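PDB 5C2Y: RNA polymerase II subunit B1 CTD phosphatase RTR1 from Saccharomyces cerevisiae, which dephosphorylates serines in the C-terminal domain repeats of RNA polymerase II, regulating the polymerase as its phosphorylation pattern changes during transcription. Local coordinates for residues 32-35 and 36-40; 45-49 and 50-54; 58-62 and 63-67. All coordinates share one frame; numbering follows the deposited sequence.

Contact 1: 32-35 and 36-40; sequences EVIT and LEIIG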
ATOM      1  N   GLU A  32      -3.030   9.388 -13.900  1.00 31.18           N
ATOM      2  CA  GLU A  32      -3.869   8.199 -14.010  1.00 31.14           C
ATOM      3  C   GLU A  32      -3.088   7.019 -14.550  1.00 33.14           C
ATOM      4  O   GLU A  32      -3.062   5.961 -13.917  1.00 36.36           O
ATOM      5  CB  GLU A  32      -5.088   8.457 -14.897  1.00 32.71           C
ATOM      6  CG  GLU A  32      -6.262   9.064 -14.159  1.00 34.40           C
ATOM      7  CD  GLU A  32      -7.471   9.232 -15.050  1.00 36.68           C
ATOM      8  OE1 GLU A  32      -7.367   8.957 -16.267  1.00 40.68           O
ATOM      9  OE2 GLU A  32      -8.526   9.643 -14.534  1.00 37.05           O
ATOM     10  N   VAL A  33      -2.454   7.188 -15.710  1.00 30.57           N
ATOM     11  CA  VAL A  33      -1.650   6.113 -16.281  1.00 30.64           C
ATOM     12  C   VAL A  33      -0.633   5.578 -15.268  1.00 27.51           C
ATOM     13  O   VAL A  33      -0.545   4.376 -15.039  1.00 26.08           O
ATOM     14  CB  VAL A  33      -0.916   6.568 -17.559  1.00 29.55           C
ATOM     15  CG1 VAL A  33       0.057   5.484 -18.038  1.00 27.86           C
ATOM     16  CG2 VAL A  33      -1.915   6.871 -18.648  1.00 28.54           C
ATOM     17  N   ILE A  34       0.116   6.485 -14.654  1.00 31.84           N
ATOM     18  CA  ILE A  34       1.059   6.119 -13.603  1.00 32.64           C
ATOM     19  C   ILE A  34       0.374   5.293 -12.527  1.00 31.06           C
ATOM     20  O   ILE A  34       0.870   4.238 -12.130  1.00 36.51           O
ATOM     21  CB  ILE A  34       1.699   7.375 -12.971  1.00 36.68           C
ATOM     22  CG1 ILE A  34       2.795   7.917 -13.889  1.00 32.75           C
ATOM     23  CG2 ILE A  34       2.269   7.068 -11.583  1.00 33.40           C
ATOM     24  CD1 ILE A  34       3.192   9.321 -13.589  1.00 32.98           C
ATOM     25  N   THR A  35      -0.787   5.757 -12.086  1.00 31.41           N
ATOM     26  CA  THR A  35      -1.528   5.059 -11.038  1.00 32.45           C
ATOM     27  C   THR A  35      -1.826   3.606 -11.406  1.00 31.39           C
ATOM     28  O   THR A  35      -1.404   2.691 -10.686  1.00 32.26           O
ATOM     29  CB  THR A  35      -2.843   5.785 -10.700  1.00 30.53           C
ATOM     30  OG1 THR A  35      -2.551   7.131 -10.300  1.00 26.18           O
ATOM     31  CG2 THR A  35      -3.578   5.078  -9.578  1.00 29.12           C
ATOM     32  N   LEU A  36      -2.515   3.379 -12.524  1.00 30.45           N
ATOM     33  CA  LEU A  36      -2.915   2.007 -12.877  1.00 29.43           C
ATOM     34  C   LEU A  36      -1.707   1.152 -13.206  1.00 29.48           C
ATOM     35  O   LEU A  36      -1.774  -0.081 -13.191  1.00 34.52           O
ATOM     36  CB  LEU A  36      -3.889   1.984 -14.053  1.00 27.37           C
ATOM     37  CG  LEU A  36      -5.213   2.721 -13.841  1.00 35.53           C
ATOM     38  CD1 LEU A  36      -6.017   2.685 -15.120  1.00 37.02           C
ATOM     39  CD2 LEU A  36      -6.020   2.150 -12.673  1.00 36.41           C
ATOM     40  N   GLU A  37      -0.589   1.802 -13.490  1.00 29.85           N
ATOM     41  CA  GLU A  37       0.624   1.047 -13.740  1.00 34.54           C
ATOM     42  C   GLU A  37       1.203   0.472 -12.460  1.00 30.42           C
ATOM     43  O   GLU A  37       1.644  -0.675 -12.446  1.00 33.08           O
ATOM     44  CB  GLU A  37       1.668   1.909 -14.454  1.00 36.79           C
ATOM     45  CG  GLU A  37       1.481   1.921 -15.965  1.00 36.61           C
ATOM     46  CD  GLU A  37       1.634   0.536 -16.586  1.00 37.50           C
ATOM     47  OE1 GLU A  37       2.183  -0.363 -15.921  1.00 46.04           O
ATOM     48  OE2 GLU A  37       1.196   0.335 -17.734  1.00 41.79           O
ATOM     49  N   ILE A  38       1.209   1.266 -11.391  1.00 33.02           N
ATOM     50  CA  ILE A  38       1.637   0.770 -10.076  1.00 34.47           C
ATOM     51  C   ILE A  38       0.699  -0.329  -9.563  1.00 31.35           C
ATOM     52  O   ILE A  38       1.142  -1.409  -9.183  1.00 28.14           O
ATOM     53  CB  ILE A  38       1.702   1.904  -9.046  1.00 32.17           C
ATOM     54  CG1 ILE A  38       2.784   2.905  -9.438  1.00 34.96           C
ATOM     55  CG2 ILE A  38       2.010   1.353  -7.690  1.00 31.92           C
ATOM     56  CD1 ILE A  38       2.658   4.207  -8.746  1.00 34.72           C
ATOM     57  N   ILE A  39      -0.602  -0.046  -9.571  1.00 32.53           N
ATOM     58  CA  ILE A  39      -1.604  -1.019  -9.145  1.00 28.85           C
ATOM     59  C   ILE A  39      -1.571  -2.279 -10.004  1.00 33.76           C
ATOM     60  O   ILE A  39      -1.815  -3.378  -9.506  1.00 35.25           O
ATOM     61  CB  ILE A  39      -3.005  -0.406  -9.168  1.00 28.11           C
ATOM     62  CG1 ILE A  39      -3.075   0.722  -8.139  1.00 28.22           C
ATOM     63  CG2 ILE A  39      -4.054  -1.452  -8.870  1.00 25.80           C
ATOM     64  CD1 ILE A  39      -4.433   1.284  -7.961  1.00 23.77           C
ATOM     65  N   GLY A  40      -1.244  -2.131 -11.287  1.00 32.43           N
ATOM     66  CA  GLY A  40      -1.021  -3.290 -12.124  1.00 27.62           C
ATOM     67  C   GLY A  40       0.114  -4.120 -11.548  1.00 29.43           C
ATOM     68  O   GLY A  40       0.102  -5.343 -11.578  1.00 34.91           O
TER
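Ile34 and Ile38 meet through aliphatic carbons: the branch methyl CG2 of Ile34 meets the terminal CD1 of Ile38 at 4.0 Å, the two side chains running alongside each other and pointing the same way. Ile34 puts its CG2 anti to the backbone N (chi1 -78° for CG1), which turns this methyl along the helix toward the next turn. One turn is also the spacing between Thr35 and Ile39, where CG2 of the threonine stands 4.2 Å from CD1 of the isoleucine. Beta-branched residues suit this buried side, since each offers a methyl close to the backbone for its neighbour to rest on.

These are i to i+4 neighbours within helix 28-42, and the main chain shows the alpha-helical pattern of bonds, with the amides of Leu36, Glu37 and Ile38 donating to the carbonyls of Glu32, Val33 and Ile34. Ile39 N completes the series with a bond to Thr35 O at 3.1 Å, its N-H...O angle a nearly straight 174°. Glu37 N has a weak second bond to Ile34 O.

The polar branch of Thr35 stays within the helix, its OG1 bonding Ala31 O, while Ile34 packs on Phe20, Leu26 and Leu137.

Contact 2: 45-49 and 50-54; sequences SECKD and EKTLK. With SO4 (sulfate ion), chain D.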
ATOM      1  N   SER A  45       0.864  -9.391  -7.110  1.00 33.97           N
ATOM      2  CA  SER A  45       2.159  -9.642  -6.525  1.00 33.16           C
ATOM      3  C   SER A  45       2.354  -8.684  -5.360  1.00 41.77           C
ATOM      4  O   SER A  45       1.515  -7.823  -5.096  1.00 39.47           O
ATOM      5  CB  SER A  45       3.272  -9.490  -7.563  1.00 40.51           C
ATOM      6  OG  SER A  45       3.300  -8.190  -8.127  1.00 43.46           O
ATOM      7  N   GLU A  46       3.462  -8.835  -4.655  1.00 41.46           N
ATOM      8  CA  GLU A  46       3.636  -8.126  -3.412  1.00 39.49           C
ATOM      9  C   GLU A  46       4.876  -7.226  -3.445  1.00 39.47           C
ATOM     10  O   GLU A  46       5.752  -7.377  -4.302  1.00 37.33           O
ATOM     11  CB  GLU A  46       3.722  -9.134  -2.264  1.00 37.77           C
ATOM     12  CG  GLU A  46       4.779 -10.183  -2.522  1.00 46.52           C
ATOM     13  CD  GLU A  46       4.985 -11.150  -1.359  1.00 53.84           C
ATOM     14  OE1 GLU A  46       4.421 -12.269  -1.409  1.00 54.39           O
ATOM     15  OE2 GLU A  46       5.720 -10.795  -0.402  1.00 52.19           O
ATOM     16  N   CYS A  47       4.928  -6.276  -2.520  1.00 34.79           N
ATOM     17  CA  CYS A  47       6.123  -5.483  -2.312  1.00 33.03           C
ATOM     18  C   CYS A  47       7.270  -6.325  -1.830  1.00 34.67           C
ATOM     19  O   CYS A  47       7.098  -7.186  -0.957  1.00 36.77           O
ATOM     20  CB  CYS A  47       5.881  -4.394  -1.284  1.00 32.47           C
ATOM     21  SG  CYS A  47       5.143  -2.947  -1.935  1.00 38.98           S
ATOM     22  N   LYS A  48       8.452  -6.043  -2.362  1.00 34.36           N
ATOM     23  CA  LYS A  48       9.664  -6.722  -1.932  1.00 37.28           C
ATOM     24  C   LYS A  48       9.919  -6.441  -0.438  1.00 34.41           C
ATOM     25  O   LYS A  48      10.292  -7.332   0.313  1.00 31.45           O
ATOM     26  CB  LYS A  48      10.843  -6.287  -2.818  1.00 35.74           C
ATOM     27  CG  LYS A  48      12.188  -6.904  -2.480  1.00 35.98           C
ATOM     28  CD  LYS A  48      12.231  -8.385  -2.786  1.00 42.04           C
ATOM     29  CE  LYS A  48      13.569  -8.990  -2.390  1.00 46.72           C
ATOM     30  NZ  LYS A  48      13.469 -10.433  -2.015  1.00 51.77           N
ATOM     31  N   ASP A  49       9.647  -5.217  -0.002  1.00 31.83           N
ATOM     32  CA  ASP A  49      10.050  -4.792   1.324  1.00 30.78           C
ATOM     33  C   ASP A  49       9.405  -3.482   1.791  1.00 34.10           C
ATOM     34  O   ASP A  49       8.692  -2.815   1.042  1.00 35.51           O
ATOM     35  CB  ASP A  49      11.559  -4.634   1.351  1.00 32.83           C
ATOM     36  CG  ASP A  49      12.061  -3.701   0.266  1.00 35.73           C
ATOM     37  OD1 ASP A  49      11.252  -2.915  -0.287  1.00 32.65           O
ATOM     38  OD2 ASP A  49      13.275  -3.739  -0.021  1.00 41.51           O
ATOM     39  N   GLU A  50       9.705  -3.090   3.021  1.00 33.76           N
ATOM     40  CA  GLU A  50       9.068  -1.931   3.624  1.00 29.72           C
ATOM     41  C   GLU A  50       9.440  -0.624   2.951  1.00 32.46           C
ATOM     42  O   GLU A  50       8.673   0.340   2.967  1.00 35.31           O
ATOM     43  CB  GLU A  50       9.433  -1.870   5.090  1.00 31.42           C
ATOM     44  CG  GLU A  50       9.149  -3.158   5.818  1.00 30.96           C
ATOM     45  CD  GLU A  50       9.242  -2.967   7.309  1.00 36.51           C
ATOM     46  OE1 GLU A  50       9.901  -1.981   7.703  1.00 34.84           O
ATOM     47  OE2 GLU A  50       8.653  -3.778   8.069  1.00 32.97           O
ATOM     48  N   LYS A  51      10.627  -0.603   2.360  1.00 35.39           N
ATOM     49  CA  LYS A  51      11.165   0.568   1.673  1.00 30.37           C
ATOM     50  C   LYS A  51      10.351   0.874   0.419  1.00 30.77           C
ATOM     51  O   LYS A  51      10.117   2.030   0.056  1.00 31.89           O
ATOM     52  CB  LYS A  51      12.638   0.309   1.332  1.00 36.24           C
ATOM     53  CG  LYS A  51      13.431   1.468   0.772  1.00 39.19           C
ATOM     54  CD  LYS A  51      14.933   1.121   0.759  1.00 40.66           C
ATOM     55  CE  LYS A  51      15.215  -0.255   0.128  1.00 45.93           C
ATOM     56  NZ  LYS A  51      15.349  -1.368   1.134  1.00 49.38           N
ATOM     57  N   THR A  52       9.903  -0.184  -0.239  1.00 33.32           N
ATOM     58  CA  THR A  52       9.107  -0.035  -1.444  1.00 33.02           C
ATOM     59  C   THR A  52       7.693   0.418  -1.070  1.00 32.84           C
ATOM     60  O   THR A  52       7.190   1.403  -1.628  1.00 33.00           O
ATOM     61  CB  THR A  52       9.081  -1.345  -2.245  1.00 34.84           C
ATOM     62  OG1 THR A  52      10.418  -1.671  -2.633  1.00 32.37           O
ATOM     63  CG2 THR A  52       8.243  -1.209  -3.488  1.00 35.04           C
ATOM     64  N   LEU A  53       7.073  -0.269  -0.105  1.00 30.58           N
ATOM     65  CA  LEU A  53       5.750   0.131   0.373  1.00 26.59           C
ATOM     66  C   LEU A  53       5.760   1.592   0.834  1.00 29.78           C
ATOM     67  O   LEU A  53       4.823   2.336   0.541  1.00 30.27           O
ATOM     68  CB  LEU A  53       5.272  -0.781   1.498  1.00 24.32           C
ATOM     69  CG  LEU A  53       3.857  -0.539   2.048  1.00 24.73           C
ATOM     70  CD1 LEU A  53       2.807  -0.639   0.972  1.00 25.19           C
ATOM     71  CD2 LEU A  53       3.530  -1.523   3.126  1.00 25.61           C
ATOM     72  N   LYS A  54       6.826   1.994   1.528  1.00 28.14           N
ATOM     73  CA  LYS A  54       6.982   3.356   2.015  1.00 25.55           C
ATOM     74  C   LYS A  54       7.202   4.323   0.871  1.00 30.63           C
ATOM     75  O   LYS A  54       6.619   5.410   0.834  1.00 33.04           O
ATOM     76  CB  LYS A  54       8.154   3.445   2.992  1.00 28.55           C
ATOM     77  CG  LYS A  54       7.809   3.112   4.437  1.00 32.21           C
ATOM     78  CD  LYS A  54       8.982   2.475   5.170  1.00 31.19           C
ATOM     79  CE  LYS A  54      10.151   3.429   5.378  1.00 31.68           C
ATOM     80  NZ  LYS A  54       9.867   4.462   6.401  1.00 36.38           N
TER
HETATM   81  S   SO4 D 302      12.294   6.550   6.050  0.67 53.66           S
HETATM   82  O1  SO4 D 302      12.773   5.486   6.934  0.67 49.06           O
HETATM   83  O2  SO4 D 302      10.975   6.996   6.488  0.67 43.35           O
HETATM   84  O3  SO4 D 302      12.239   6.029   4.684  0.67 54.07           O
HETATM   85  O4  SO4 D 302      13.214   7.684   6.071  0.67 51.25           O
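Asp49 turns its CG into the position between its own backbone N and carbonyl carbon (chi1 55°), folding the carboxylate over the first turn of the helix, where it meets Thr52. The threonine contributes by setting OG1 beside its backbone N, where hydroxyl and amide can share one acceptor. Asp49 OD1 takes both bonds, from Thr52 N at 3.0 Å and from Thr52 OG1 at 2.8 Å, the amide on the anti side of OD1, 33° out of the carboxylate plane, the hydroxyl on the syn side, 20° out of it. This is a helix N-cap: a short acidic side chain replaces a missing carbonyl acceptor, and its charge probably complements the helix dipole. Asp49 OD2 forms a long, weak salt bridge with Lys51 NZ at 3.4 Å. An alanine here is likely to leave the Thr52 amide with only its weak bond to Asp49 O, and the Thr52 hydroxyl and Lys51 ammonium without this partner.

Leu53 N continues the turn, bonded to Asp49 O at 3.2 Å. Cys47 SG reaches 3.9 Å from Thr52 CG2, a compact thiol suited to a buried spot. Lys54 NZ binds O2 of a sulfate that probably came from the crystallisation liquor, at 2.8 Å, and also pairs with Glu165. Helix 50-56 begins against helix 9-17, where Ile9 and Ile12 touch Thr52, and helix 163-170, where Arg168 pairs with Glu50.

Contact 3: 58-62 and 63-67; sequences RFLTP and DMYQD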
ATOM      1  N   ARG A  58       4.128   8.166  -1.962  1.00 29.25           N
ATOM      2  CA  ARG A  58       4.130   9.381  -2.793  1.00 30.86           C
ATOM      3  C   ARG A  58       3.006   9.411  -3.803  1.00 33.81           C
ATOM      4  O   ARG A  58       2.526  10.487  -4.177  1.00 37.35           O
ATOM      5  CB  ARG A  58       5.423   9.522  -3.598  1.00 33.08           C
ATOM      6  CG  ARG A  58       6.662   9.504  -2.814  1.00 35.96           C
ATOM      7  CD  ARG A  58       7.742   8.864  -3.604  1.00 35.35           C
ATOM      8  NE  ARG A  58       8.938   8.812  -2.792  1.00 40.38           N
ATOM      9  CZ  ARG A  58       9.879   9.741  -2.827  1.00 53.70           C
ATOM     10  NH1 ARG A  58       9.760  10.778  -3.655  1.00 56.44           N
ATOM     11  NH2 ARG A  58      10.945   9.622  -2.051  1.00 60.00           N
ATOM     12  N   PHE A  59       2.629   8.220  -4.265  1.00 30.67           N
ATOM     13  CA  PHE A  59       1.833   8.056  -5.471  1.00 29.97           C
ATOM     14  C   PHE A  59       0.379   7.773  -5.191  1.00 27.48           C
ATOM     15  O   PHE A  59      -0.428   7.749  -6.116  1.00 30.60           O
ATOM     16  CB  PHE A  59       2.396   6.909  -6.319  1.00 30.86           C
ATOM     17  CG  PHE A  59       3.827   7.104  -6.745  1.00 34.25           C
ATOM     18  CD1 PHE A  59       4.158   8.029  -7.729  1.00 34.47           C
ATOM     19  CD2 PHE A  59       4.836   6.344  -6.187  1.00 30.12           C
ATOM     20  CE1 PHE A  59       5.468   8.193  -8.129  1.00 31.83           C
ATOM     21  CE2 PHE A  59       6.142   6.507  -6.586  1.00 30.14           C
ATOM     22  CZ  PHE A  59       6.459   7.431  -7.551  1.00 31.05           C
ATOM     23  N   LEU A  60       0.048   7.537  -3.922  1.00 31.02           N
ATOM     24  CA  LEU A  60      -1.288   7.079  -3.540  1.00 25.12           C
ATOM     25  C   LEU A  60      -2.047   8.044  -2.650  1.00 27.55           C
ATOM     26  O   LEU A  60      -1.471   8.798  -1.872  1.00 30.26           O
ATOM     27  CB  LEU A  60      -1.204   5.736  -2.822  1.00 24.85           C
ATOM     28  CG  LEU A  60      -0.459   4.653  -3.590  1.00 25.53           C
ATOM     29  CD1 LEU A  60      -0.529   3.358  -2.827  1.00 24.11           C
ATOM     30  CD2 LEU A  60      -1.062   4.507  -4.967  1.00 25.89           C
ATOM     31  N   THR A  61      -3.362   7.997  -2.786  1.00 30.56           N
ATOM     32  CA  THR A  61      -4.270   8.644  -1.866  1.00 27.98           C
ATOM     33  C   THR A  61      -4.953   7.517  -1.089  1.00 31.45           C
ATOM     34  O   THR A  61      -4.941   6.365  -1.543  1.00 28.01           O
ATOM     35  CB  THR A  61      -5.295   9.499  -2.610  1.00 29.30           C
ATOM     36  OG1 THR A  61      -6.012   8.664  -3.526  1.00 31.88           O
ATOM     37  CG2 THR A  61      -4.603  10.616  -3.392  1.00 27.22           C
ATOM     38  N   PRO A  62      -5.529   7.830   0.090  1.00 30.58           N
ATOM     39  CA  PRO A  62      -6.282   6.822   0.835  1.00 30.31           C
ATOM     40  C   PRO A  62      -7.289   6.063  -0.029  1.00 29.23           C
ATOM     41  O   PRO A  62      -7.464   4.849   0.134  1.00 25.12           O
ATOM     42  CB  PRO A  62      -6.981   7.663   1.898  1.00 27.10           C
ATOM     43  CG  PRO A  62      -5.997   8.689   2.193  1.00 26.15           C
ATOM     44  CD  PRO A  62      -5.435   9.080   0.862  1.00 27.04           C
ATOM     45  N   ASP A  63      -7.920   6.768  -0.961  1.00 28.97           N
ATOM     46  CA  ASP A  63      -8.930   6.151  -1.810  1.00 27.92           C
ATOM     47  C   ASP A  63      -8.308   5.195  -2.801  1.00 28.62           C
ATOM     48  O   ASP A  63      -8.806   4.082  -2.988  1.00 32.03           O
ATOM     49  CB  ASP A  63      -9.735   7.220  -2.524  1.00 26.02           C
ATOM     50  CG  ASP A  63     -10.209   8.284  -1.579  1.00 37.92           C
ATOM     51  OD1 ASP A  63     -11.308   8.098  -1.016  1.00 35.54           O
ATOM     52  OD2 ASP A  63      -9.458   9.278  -1.360  1.00 47.53           O
ATOM     53  N   MET A  64      -7.209   5.609  -3.420  1.00 29.58           N
ATOM     54  CA  MET A  64      -6.532   4.740  -4.373  1.00 29.12           C
ATOM     55  C   MET A  64      -6.014   3.491  -3.680  1.00 27.40           C
ATOM     56  O   MET A  64      -6.031   2.405  -4.251  1.00 28.24           O
ATOM     57  CB  MET A  64      -5.393   5.471  -5.071  1.00 25.82           C
ATOM     58  CG  MET A  64      -5.845   6.382  -6.192  1.00 33.67           C
ATOM     59  SD  MET A  64      -6.809   5.550  -7.491  1.00 39.33           S
ATOM     60  CE  MET A  64      -7.245   7.009  -8.451  1.00 20.64           C
ATOM     61  N   TYR A  65      -5.581   3.638  -2.436  1.00 27.03           N
ATOM     62  CA  TYR A  65      -5.089   2.492  -1.701  1.00 26.63           C
ATOM     63  C   TYR A  65      -6.256   1.543  -1.449  1.00 24.50           C
ATOM     64  O   TYR A  65      -6.114   0.329  -1.581  1.00 24.59           O
ATOM     65  CB  TYR A  65      -4.421   2.930  -0.401  1.00 27.38           C
ATOM     66  CG  TYR A  65      -3.920   1.783   0.417  1.00 25.72           C
ATOM     67  CD1 TYR A  65      -2.660   1.253   0.204  1.00 28.79           C
ATOM     68  CD2 TYR A  65      -4.706   1.221   1.404  1.00 26.83           C
ATOM     69  CE1 TYR A  65      -2.192   0.184   0.965  1.00 30.21           C
ATOM     70  CE2 TYR A  65      -4.248   0.159   2.165  1.00 29.73           C
ATOM     71  CZ  TYR A  65      -2.994  -0.356   1.940  1.00 27.18           C
ATOM     72  OH  TYR A  65      -2.552  -1.406   2.699  1.00 25.06           O
ATOM     73  N   GLN A  66      -7.417   2.102  -1.118  1.00 26.69           N
ATOM     74  CA  GLN A  66      -8.633   1.296  -0.966  1.00 28.05           C
ATOM     75  C   GLN A  66      -8.891   0.434  -2.199  1.00 30.98           C
ATOM     76  O   GLN A  66      -9.081  -0.790  -2.092  1.00 28.60           O
ATOM     77  CB  GLN A  66      -9.851   2.180  -0.699  1.00 30.88           C
ATOM     78  CG  GLN A  66     -11.052   1.393  -0.216  1.00 34.06           C
ATOM     79  CD  GLN A  66     -10.668   0.431   0.907  1.00 42.25           C
ATOM     80  OE1 GLN A  66     -10.291   0.860   2.006  1.00 47.72           O
ATOM     81  NE2 GLN A  66     -10.756  -0.877   0.635  1.00 37.33           N
ATOM     82  N   ASP A  67      -8.885   1.082  -3.365  1.00 27.80           N
ATOM     83  CA  ASP A  67      -9.030   0.391  -4.637  1.00 27.44           C
ATOM     84  C   ASP A  67      -8.001  -0.734  -4.805  1.00 26.68           C
ATOM     85  O   ASP A  67      -8.328  -1.809  -5.281  1.00 32.39           O
ATOM     86  CB  ASP A  67      -8.911   1.389  -5.784  1.00 33.30           C
ATOM     87  CG  ASP A  67     -10.175   2.203  -5.981  1.00 37.05           C
ATOM     88  OD1 ASP A  67     -11.256   1.731  -5.554  1.00 37.48           O
ATOM     89  OD2 ASP A  67     -10.082   3.309  -6.572  1.00 38.08           O
TER
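Thr61 OG1 accepts from Met64 N at 3.3 Å, with an N-H...O angle of 162°, which makes Thr61 the N-cap of the helix. With OG1 lodged between its own N and carbonyl carbon (chi1 58°), the hydroxyl faces the turn. Met64 lies alongside it, its CG 3.5 Å from the same OG1. The carbonyl of Thr61 takes the next amide, Tyr65 N, at 2.9 Å.

Pro62 suits the first helical position because its ring fixes phi near the helical value and the missing N-H costs no bond there. Its own carbonyl accepts from Gln66 N at 3.0 Å. Asp63 brings an acidic group close to the N-terminus, where its charge would probably be favourable to the helix dipole.

Before the cap, Leu60 spreads two methyls over the turn: CD2 is 4.4 Å from Met64 CB, and CD1 meets the edge of the Tyr65 ring at CD1, 4.3 Å away.

Lying in the predicted RTR1-type zinc finger, this turn opens helix 62-74 against helix 119-129, where Tyr65 OH bonds Ser125 and Gln129 reaches the Pro62 carbonyl, while Phe59 and Met64 face helix 28-42.

Contacts 1, 2 and 3 follow one another along the chain, within helix 28-42 and at the starts of helices 50-56 and 62-74. Contact 1 touches contact 3 directly: Ile38 CD1 lies 3.6 Å from Phe59 CB, and Thr35 CG2 is 3.9 Å from Met64 SD, so helix 28-42 packs on helix 62-74 and its lead-in. Contact 2 comes within about 5 Å of contact 1 at the nearest atoms without touching, their centres about 16 Å apart. The zinc ion, bound by Cys78, Cys83, Cys117 and His121, is about 10 Å from the side chain of Tyr65 in contact 3 and about 11 Å from that of Leu53 in contact 2; contact 1 lies away from the metal site.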